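PDB 1NTH: monomethylamine methyltransferase MtmB1 from Methanosarcina barkeri, which catalyses the transfer of the methyl group of monomethylamine to the corrinoid cofactor of its partner protein MtmC, a step of methanogenesis from methylamine. Local coordinates for residues P130-S136 / G372-T378; L364-S369 / E382-M386; Q127-T131 / V143-Y147. One frame throughout, in Å; residues are numbered along the deposited sequence.

Contact 1 (P130-S136 / G372-T378); sequences PTGSPIS and GVVTDKT
The carboxylate of Asp376 takes hold of Ser136 by two hydrogen bonds, one to each oxygen. The backbone N of Ser136 gives a nearly straight bond to Asp376 OD1 (2.8 Å), and Ser136 OG donates to Asp376 OD2 (2.7 Å); both oxygens are met on their syn side, a little out of the carboxylate plane. A third bond runs the other way, from Asp376 N to Pro134 O (2.9 Å) at 169°, in the carbonyl plane, and the same oxygen receives a CA-H...O contact from Thr375. Bonds given and taken by Asp376, at the third position of the type II turn Val374-Lys377, join that turn to residues 134-136. The other contacts between the segments are van der Waals. The Pro134 ring lies over the backbone of Gly372 and Thr375. Thr378 OG1, set between backbone N and carbonyl carbon (chi1 60°), points at Pro130 CB (3.5 Å) and Ile135 CD1, while CG2 rests on Ser133. Ser133 OG packs against Gly372 CA (3.2 Å); inside its own type I' turn, it and Ser133 N both bond to Pro130 O. Strand 134-135 pairs in parallel with strand 160-161, helix 140-148 packs on Pro130, Ile135 and Thr378, and residues 372-378 lie in the loop between strand 363-366 and helix 380-393.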
loop_
_atom_site.group_PDB
_atom_site.type_symbol
_atom_site.label_atom_id
_atom_site.label_comp_id
_atom_site.label_asym_id
_atom_site.label_seq_id
_atom_site.Cartn_x
_atom_site.Cartn_y
_atom_site.Cartn_z
ATOM N N PRO A 130 21.026 16.834 -14.136
ATOM C CA PRO A 130 21.136 17.795 -15.239
ATOM C C PRO A 130 20.715 19.189 -14.788
ATOM O O PRO A 130 20.945 20.181 -15.481
ATOM C CB PRO A 130 20.207 17.212 -16.296
ATOM C CG PRO A 130 20.335 15.727 -16.058
ATOM C CD PRO A 130 20.249 15.653 -14.550
ATOM N N THR A 131 20.071 19.250 -13.628
ATOM C CA THR A 131 19.659 20.523 -13.053
ATOM C C THR A 131 18.812 21.359 -14.015
ATOM O O THR A 131 19.105 22.531 -14.282
ATOM C CB THR A 131 20.917 21.304 -12.596
ATOM O OG1 THR A 131 21.743 20.432 -11.813
ATOM C CG2 THR A 131 20.550 22.494 -11.736
ATOM N N GLY A 132 17.756 20.738 -14.531
ATOM C CA GLY A 132 16.840 21.421 -15.429
ATOM C C GLY A 132 17.324 21.661 -16.842
ATOM O O GLY A 132 16.629 22.304 -17.631
ATOM N N SER A 133 18.504 21.148 -17.170
ATOM C CA SER A 133 19.067 21.322 -18.505
ATOM C C SER A 133 18.406 20.384 -19.514
ATOM O O SER A 133 17.943 19.299 -19.158
ATOM C CB SER A 133 20.576 21.068 -18.469
ATOM O OG SER A 133 21.207 21.930 -17.535
ATOM N N PRO A 134 18.345 20.795 -20.790
ATOM C CA PRO A 134 17.731 19.964 -21.831
ATOM C C PRO A 134 18.540 18.702 -22.125
ATOM O O PRO A 134 19.749 18.767 -22.360
ATOM C CB PRO A 134 17.654 20.910 -23.030
ATOM C CG PRO A 134 18.838 21.803 -22.826
ATOM C CD PRO A 134 18.792 22.087 -21.342
ATOM N N ILE A 135 17.860 17.561 -22.103
ATOM C CA ILE A 135 18.484 16.268 -22.358
ATOM C C ILE A 135 17.720 15.539 -23.465
ATOM O O ILE A 135 16.489 15.500 -23.454
ATOM C CB ILE A 135 18.468 15.386 -21.084
ATOM C CG1 ILE A 135 19.212 16.090 -19.943
ATOM C CG2 ILE A 135 19.075 14.021 -21.386
ATOM C CD1 ILE A 135 20.688 16.359 -20.225
ATOM N N SER A 136 18.453 14.971 -24.418
ATOM C CA SER A 136 17.843 14.235 -25.523
ATOM C C SER A 136 17.092 13.015 -24.998
ATOM O O SER A 136 17.555 12.334 -24.083
ATOM C CB SER A 136 18.915 13.784 -26.520
ATOM O OG SER A 136 19.585 14.899 -27.083
ATOM N N GLY A 372 23.331 25.580 -18.354
ATOM C CA GLY A 372 22.104 24.811 -18.462
ATOM C C GLY A 372 21.233 25.046 -19.680
ATOM O O GLY A 372 20.042 24.739 -19.654
ATOM N N VAL A 373 21.813 25.568 -20.757
ATOM C CA VAL A 373 21.038 25.837 -21.962
ATOM C C VAL A 373 21.496 25.057 -23.189
ATOM O O VAL A 373 20.959 25.248 -24.281
ATOM C CB VAL A 373 21.064 27.338 -22.311
ATOM C CG1 VAL A 373 20.482 28.144 -21.159
ATOM C CG2 VAL A 373 22.489 27.779 -22.612
ATOM N N VAL A 374 22.483 24.183 -23.020
ATOM C CA VAL A 374 22.976 23.400 -24.146
ATOM C C VAL A 374 22.618 21.931 -23.963
ATOM O O VAL A 374 23.003 21.299 -22.979
ATOM C CB VAL A 374 24.506 23.538 -24.300
ATOM C CG1 VAL A 374 24.969 22.795 -25.546
ATOM C CG2 VAL A 374 24.887 25.014 -24.387
ATOM N N THR A 375 21.878 21.397 -24.927
ATOM C CA THR A 375 21.432 20.012 -24.884
ATOM C C THR A 375 22.534 18.998 -24.597
ATOM O O THR A 375 23.591 18.999 -25.233
ATOM C CB THR A 375 20.728 19.629 -26.198
ATOM O OG1 THR A 375 19.635 20.527 -26.421
ATOM C CG2 THR A 375 20.194 18.203 -26.126
ATOM N N ASP A 376 22.263 18.144 -23.613
ATOM C CA ASP A 376 23.158 17.073 -23.186
ATOM C C ASP A 376 24.498 17.477 -22.578
ATOM O O ASP A 376 25.365 16.624 -22.382
ATOM C CB ASP A 376 23.394 16.092 -24.342
ATOM C CG ASP A 376 22.108 15.444 -24.827
ATOM O OD1 ASP A 376 21.193 15.249 -23.996
ATOM O OD2 ASP A 376 22.011 15.116 -26.031
ATOM N N LYS A 377 24.679 18.754 -22.256
ATOM C CA LYS A 377 25.943 19.173 -21.663
ATOM C C LYS A 377 25.943 19.232 -20.136
ATOM O O LYS A 377 26.179 20.283 -19.538
ATOM C CB LYS A 377 26.409 20.511 -22.250
ATOM C CG LYS A 377 26.911 20.373 -23.687
ATOM C CD LYS A 377 27.822 21.519 -24.104
ATOM C CE LYS A 377 28.392 21.263 -25.493
ATOM N NZ LYS A 377 29.353 22.321 -25.922
ATOM N N THR A 378 25.673 18.083 -19.521
ATOM C CA THR A 378 25.672 17.925 -18.070
ATOM C C THR A 378 25.971 16.456 -17.794
ATOM O O THR A 378 25.392 15.577 -18.435
ATOM C CB THR A 378 24.295 18.251 -17.428
ATOM O OG1 THR A 378 23.296 17.376 -17.967
ATOM C CG2 THR A 378 23.899 19.694 -17.689
#

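Contact 2 (L364-S369 / E382-M386); sequences LSGVAS and EARMM
Met386 reaches from its helix to the strand as an extended arm, CG anti to the backbone N (chi1 -179°), and bends only at chi3. That bend lays CE against Leu364 O (3.6 Å) and Gly366 N, and SD stands 4.0 Å from Leu364 CB. The Leu364 and Met386 side chains run alongside each other, head to tail, CD1 of the leucine lying beside CG of the methionine. Gly366 makes room for the thioether, since a CB there would come too near Met386 SD. Strand 363-366 belongs to the parallel sheet of the TIM barrel, and helix 380-393 packs outside it, running back at 159° with the short axes 9.3 Å apart, the return leg of a beta-alpha unit. Past the strand, after a cis peptide, the Val367 and Glu382 side chains meet at a slant, CB to CB at 3.7 Å. Glu382 turns at chi2 (103°), which carries its carboxylate back to Ser369, whose OG donates to Glu382 OE1 (2.8 Å) from above the carboxylate plane. A water also lies between Val367 O (2.6 Å) and the same OE1, while OE2 is held by Tyr440 and Thr379. On the other side of the strand, Ser365 OG bonds Gln127 and the pyrrolysine at position 202.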
loop_
_atom_site.group_PDB
_atom_site.type_symbol
_atom_site.label_atom_id
_atom_site.label_comp_id
_atom_site.label_asym_id
_atom_site.label_seq_id
_atom_site.Cartn_x
_atom_site.Cartn_y
_atom_site.Cartn_z
ATOM N N LEU A 364 22.871 21.000 -1.939
ATOM C CA LEU A 364 23.592 21.538 -3.093
ATOM C C LEU A 364 22.922 20.891 -4.303
ATOM O O LEU A 364 22.923 19.666 -4.430
ATOM C CB LEU A 364 25.071 21.139 -3.047
ATOM C CG LEU A 364 25.825 21.399 -1.741
ATOM C CD1 LEU A 364 27.303 21.063 -1.936
ATOM C CD2 LEU A 364 25.657 22.849 -1.333
ATOM N N SER A 365 22.350 21.703 -5.189
ATOM C CA SER A 365 21.650 21.180 -6.362
ATOM C C SER A 365 22.376 21.568 -7.657
ATOM O O SER A 365 22.281 22.709 -8.112
ATOM C CB SER A 365 20.213 21.725 -6.372
ATOM O OG SER A 365 19.361 20.967 -7.217
ATOM N N GLY A 366 23.096 20.612 -8.242
ATOM C CA GLY A 366 23.840 20.879 -9.467
ATOM C C GLY A 366 24.098 19.624 -10.282
ATOM O O GLY A 366 23.729 18.533 -9.858
ATOM N N VAL A 367 24.776 19.743 -11.423
ATOM C CA VAL A 367 25.317 21.005 -11.921
ATOM C C VAL A 367 24.806 21.292 -13.333
ATOM O O VAL A 367 24.927 20.453 -14.223
ATOM C CB VAL A 367 26.864 20.933 -11.962
ATOM C CG1 VAL A 367 27.439 22.199 -12.576
ATOM C CG2 VAL A 367 27.411 20.709 -10.554
ATOM N N ALA A 368 24.229 22.472 -13.540
ATOM C CA ALA A 368 23.730 22.828 -14.862
ATOM C C ALA A 368 24.871 23.462 -15.654
ATOM O O ALA A 368 24.915 24.677 -15.849
ATOM C CB ALA A 368 22.571 23.791 -14.744
ATOM N N SER A 369 25.798 22.621 -16.094
ATOM C CA SER A 369 26.956 23.071 -16.854
ATOM C C SER A 369 26.546 23.780 -18.140
ATOM O O SER A 369 25.432 23.596 -18.634
ATOM C CB SER A 369 27.851 21.875 -17.169
ATOM O OG SER A 369 28.174 21.189 -15.970
ATOM N N GLU A 382 30.484 16.343 -12.838
ATOM C CA GLU A 382 30.428 17.658 -12.209
ATOM C C GLU A 382 29.835 17.553 -10.804
ATOM O O GLU A 382 30.258 18.262 -9.889
ATOM C CB GLU A 382 29.608 18.632 -13.064
ATOM C CG GLU A 382 30.196 18.876 -14.455
ATOM C CD GLU A 382 29.453 18.124 -15.546
ATOM O OE1 GLU A 382 28.268 18.444 -15.784
ATOM O OE2 GLU A 382 30.050 17.214 -16.161
ATOM N N ALA A 383 28.859 16.666 -10.636
ATOM C CA ALA A 383 28.236 16.466 -9.332
ATOM C C ALA A 383 29.219 15.779 -8.387
ATOM O O ALA A 383 29.197 16.012 -7.178
ATOM C CB ALA A 383 26.967 15.625 -9.476
ATOM N N ARG A 384 30.076 14.921 -8.934
ATOM C CA ARG A 384 31.061 14.241 -8.105
ATOM C C ARG A 384 32.005 15.279 -7.496
ATOM O O ARG A 384 32.328 15.219 -6.312
ATOM C CB ARG A 384 31.878 13.238 -8.930
ATOM C CG ARG A 384 32.921 12.495 -8.102
ATOM C CD ARG A 384 33.957 11.802 -8.973
ATOM N NE ARG A 384 33.386 10.745 -9.800
ATOM C CZ ARG A 384 34.096 9.978 -10.621
ATOM N NH1 ARG A 384 35.409 10.154 -10.720
ATOM N NH2 ARG A 384 33.500 9.037 -11.340
ATOM N N MET A 385 32.444 16.237 -8.311
ATOM C CA MET A 385 33.345 17.271 -7.819
ATOM C C MET A 385 32.631 18.119 -6.773
ATOM O O MET A 385 33.201 18.454 -5.733
ATOM C CB MET A 385 33.826 18.159 -8.968
ATOM C CG MET A 385 34.858 19.204 -8.547
ATOM S SD MET A 385 36.392 18.475 -7.900
ATOM C CE MET A 385 37.277 18.177 -9.425
ATOM N N MET A 386 31.377 18.464 -7.056
ATOM C CA MET A 386 30.578 19.266 -6.138
ATOM C C MET A 386 30.543 18.575 -4.774
ATOM O O MET A 386 30.717 19.215 -3.736
ATOM C CB MET A 386 29.158 19.431 -6.702
ATOM C CG MET A 386 28.218 20.281 -5.860
ATOM S SD MET A 386 26.604 20.522 -6.660
ATOM C CE MET A 386 25.841 18.917 -6.396
HETATM O O HOH W 1 25.938 18.056 -13.927
#

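Contact 3 (Q127-T131 / V143-Y147); sequences QGGPT and VHMSY
The phenol ring of Tyr147 lies flat against Gly129, whose CA sits 3.3 Å from the ring centroid and only 11° off the normal, a CH-pi contact over the face. Gly129 N is over that face too, 3.1 Å from Tyr147 CD2, and the carbonyl oxygen of His144 lies in the ring plane at an edge. The imidazole of His144 takes the Pro130 ring on one face: CG of the proline stands 3.9 Å from the imidazole centroid, 29° off its normal, in a second CH-pi contact, with the two side chains at about a right angle. Pro130 is thus wedged into the helix surface, since its CD also meets Tyr147 CE1 (3.7 Å) and its CG meets Val143 CG1 (3.8 Å). Tyr147 is brought over Gly129 by its first torsion, CG anti to the carbonyl carbon (chi1 -63°). At Gly128 a CB would press on Tyr147 CD2. With an alanine in place of Tyr147, Gly129 CA would probably lose its aromatic cover and a gap would open beside Pro130 CD. The imidazole is fixed by ND1 to Phe140 O and by Gly159 N at NE2. Strand 125-128 belongs to the parallel sheet of the TIM barrel, and helix 140-148 packs over its C-terminal end and the loop after it; Ile156 of neighbouring strand 155-156 touches the side chains of both His144 and Tyr147, and Ile187 of helix 174-193 meets His144.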
loop_
_atom_site.group_PDB
_atom_site.type_symbol
_atom_site.label_atom_id
_atom_site.label_comp_id
_atom_site.label_asym_id
_atom_site.label_seq_id
_atom_site.Cartn_x
_atom_site.Cartn_y
_atom_site.Cartn_z
ATOM N N GLN A 127 22.519 16.986 -4.181
ATOM C CA GLN A 127 21.432 16.730 -5.113
ATOM C C GLN A 127 22.014 16.904 -6.508
ATOM O O GLN A 127 22.176 18.024 -6.988
ATOM C CB GLN A 127 20.294 17.722 -4.876
ATOM C CG GLN A 127 19.106 17.542 -5.803
ATOM C CD GLN A 127 17.851 18.168 -5.237
ATOM O OE1 GLN A 127 17.542 19.338 -5.492
ATOM N NE2 GLN A 127 17.128 17.394 -4.441
ATOM N N GLY A 128 22.336 15.788 -7.150
ATOM C CA GLY A 128 22.944 15.850 -8.463
ATOM C C GLY A 128 22.048 15.491 -9.624
ATOM O O GLY A 128 21.177 14.628 -9.522
ATOM N N GLY A 129 22.275 16.159 -10.747
ATOM C CA GLY A 129 21.487 15.883 -11.929
ATOM C C GLY A 129 21.703 16.948 -12.982
ATOM O O GLY A 129 22.491 17.875 -12.768
ATOM N N PRO A 130 21.026 16.834 -14.136
ATOM C CA PRO A 130 21.136 17.795 -15.239
ATOM C C PRO A 130 20.715 19.189 -14.788
ATOM O O PRO A 130 20.945 20.181 -15.481
ATOM C CB PRO A 130 20.207 17.212 -16.296
ATOM C CG PRO A 130 20.335 15.727 -16.058
ATOM C CD PRO A 130 20.249 15.653 -14.550
ATOM N N THR A 131 20.071 19.250 -13.628
ATOM C CA THR A 131 19.659 20.523 -13.053
ATOM C C THR A 131 18.812 21.359 -14.015
ATOM O O THR A 131 19.105 22.531 -14.282
ATOM C CB THR A 131 20.917 21.304 -12.596
ATOM O OG1 THR A 131 21.743 20.432 -11.813
ATOM C CG2 THR A 131 20.550 22.494 -11.736
ATOM N N VAL A 143 21.890 9.462 -18.967
ATOM C CA VAL A 143 22.393 10.696 -18.380
ATOM C C VAL A 143 22.095 10.764 -16.886
ATOM O O VAL A 143 22.968 11.098 -16.087
ATOM C CB VAL A 143 21.788 11.936 -19.073
ATOM C CG1 VAL A 143 22.093 13.188 -18.266
ATOM C CG2 VAL A 143 22.370 12.071 -20.479
ATOM N N HIS A 144 20.866 10.451 -16.497
ATOM C CA HIS A 144 20.548 10.508 -15.080
ATOM C C HIS A 144 21.249 9.398 -14.314
ATOM O O HIS A 144 21.605 9.571 -13.146
ATOM C CB HIS A 144 19.037 10.471 -14.862
ATOM C CG HIS A 144 18.353 11.739 -15.268
ATOM N ND1 HIS A 144 17.985 12.002 -16.570
ATOM C CD2 HIS A 144 18.041 12.848 -14.557
ATOM C CE1 HIS A 144 17.476 13.220 -16.643
ATOM N NE2 HIS A 144 17.500 13.755 -15.436
ATOM N N MET A 145 21.469 8.265 -14.971
ATOM C CA MET A 145 22.164 7.163 -14.321
ATOM C C MET A 145 23.579 7.594 -13.954
ATOM O O MET A 145 24.143 7.115 -12.973
ATOM C CB MET A 145 22.198 5.926 -15.225
ATOM C CG MET A 145 22.278 4.618 -14.448
ATOM S SD MET A 145 22.401 3.144 -15.480
ATOM C CE MET A 145 20.952 3.309 -16.518
ATOM N N SER A 146 24.161 8.495 -14.743
ATOM C CA SER A 146 25.521 8.941 -14.466
ATOM C C SER A 146 25.628 9.646 -13.117
ATOM O O SER A 146 26.721 9.789 -12.574
ATOM C CB SER A 146 26.050 9.851 -15.588
ATOM O OG SER A 146 25.521 11.164 -15.515
ATOM N N TYR A 147 24.494 10.086 -12.576
ATOM C CA TYR A 147 24.493 10.737 -11.272
ATOM C C TYR A 147 24.196 9.712 -10.188
ATOM O O TYR A 147 24.844 9.705 -9.140
ATOM C CB TYR A 147 23.450 11.855 -11.207
ATOM C CG TYR A 147 23.718 12.979 -12.173
ATOM C CD1 TYR A 147 23.282 12.904 -13.492
ATOM C CD2 TYR A 147 24.418 14.117 -11.769
ATOM C CE1 TYR A 147 23.531 13.937 -14.390
ATOM C CE2 TYR A 147 24.677 15.156 -12.660
ATOM C CZ TYR A 147 24.227 15.060 -13.966
ATOM O OH TYR A 147 24.445 16.093 -14.848
#

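In the fold
The three contacts cluster in one part of the TIM barrel, with centres about 8 to 12 Å apart. Contact 3 joins the end of strand 125-128 to helix 140-148, and contact 2 joins strand 363-366 to helix 380-393; the two strands are parallel neighbours in the barrel sheet, with probable hydrogen bonds Leu364 O to Gln127 N and Gly366 O to Gly129 N. Contact 1 ties together the segments that follow these strands, one of them including the short strand 134-135, and shares Pro130 and Thr131 with contact 3. Along the chain, both segments of contact 3 precede those of contact 2, whereas contact 1 spans more than 230 residues. Beta-alpha units distant in sequence are thereby linked beside the strand whose Ser365 meets the pyrrolysine.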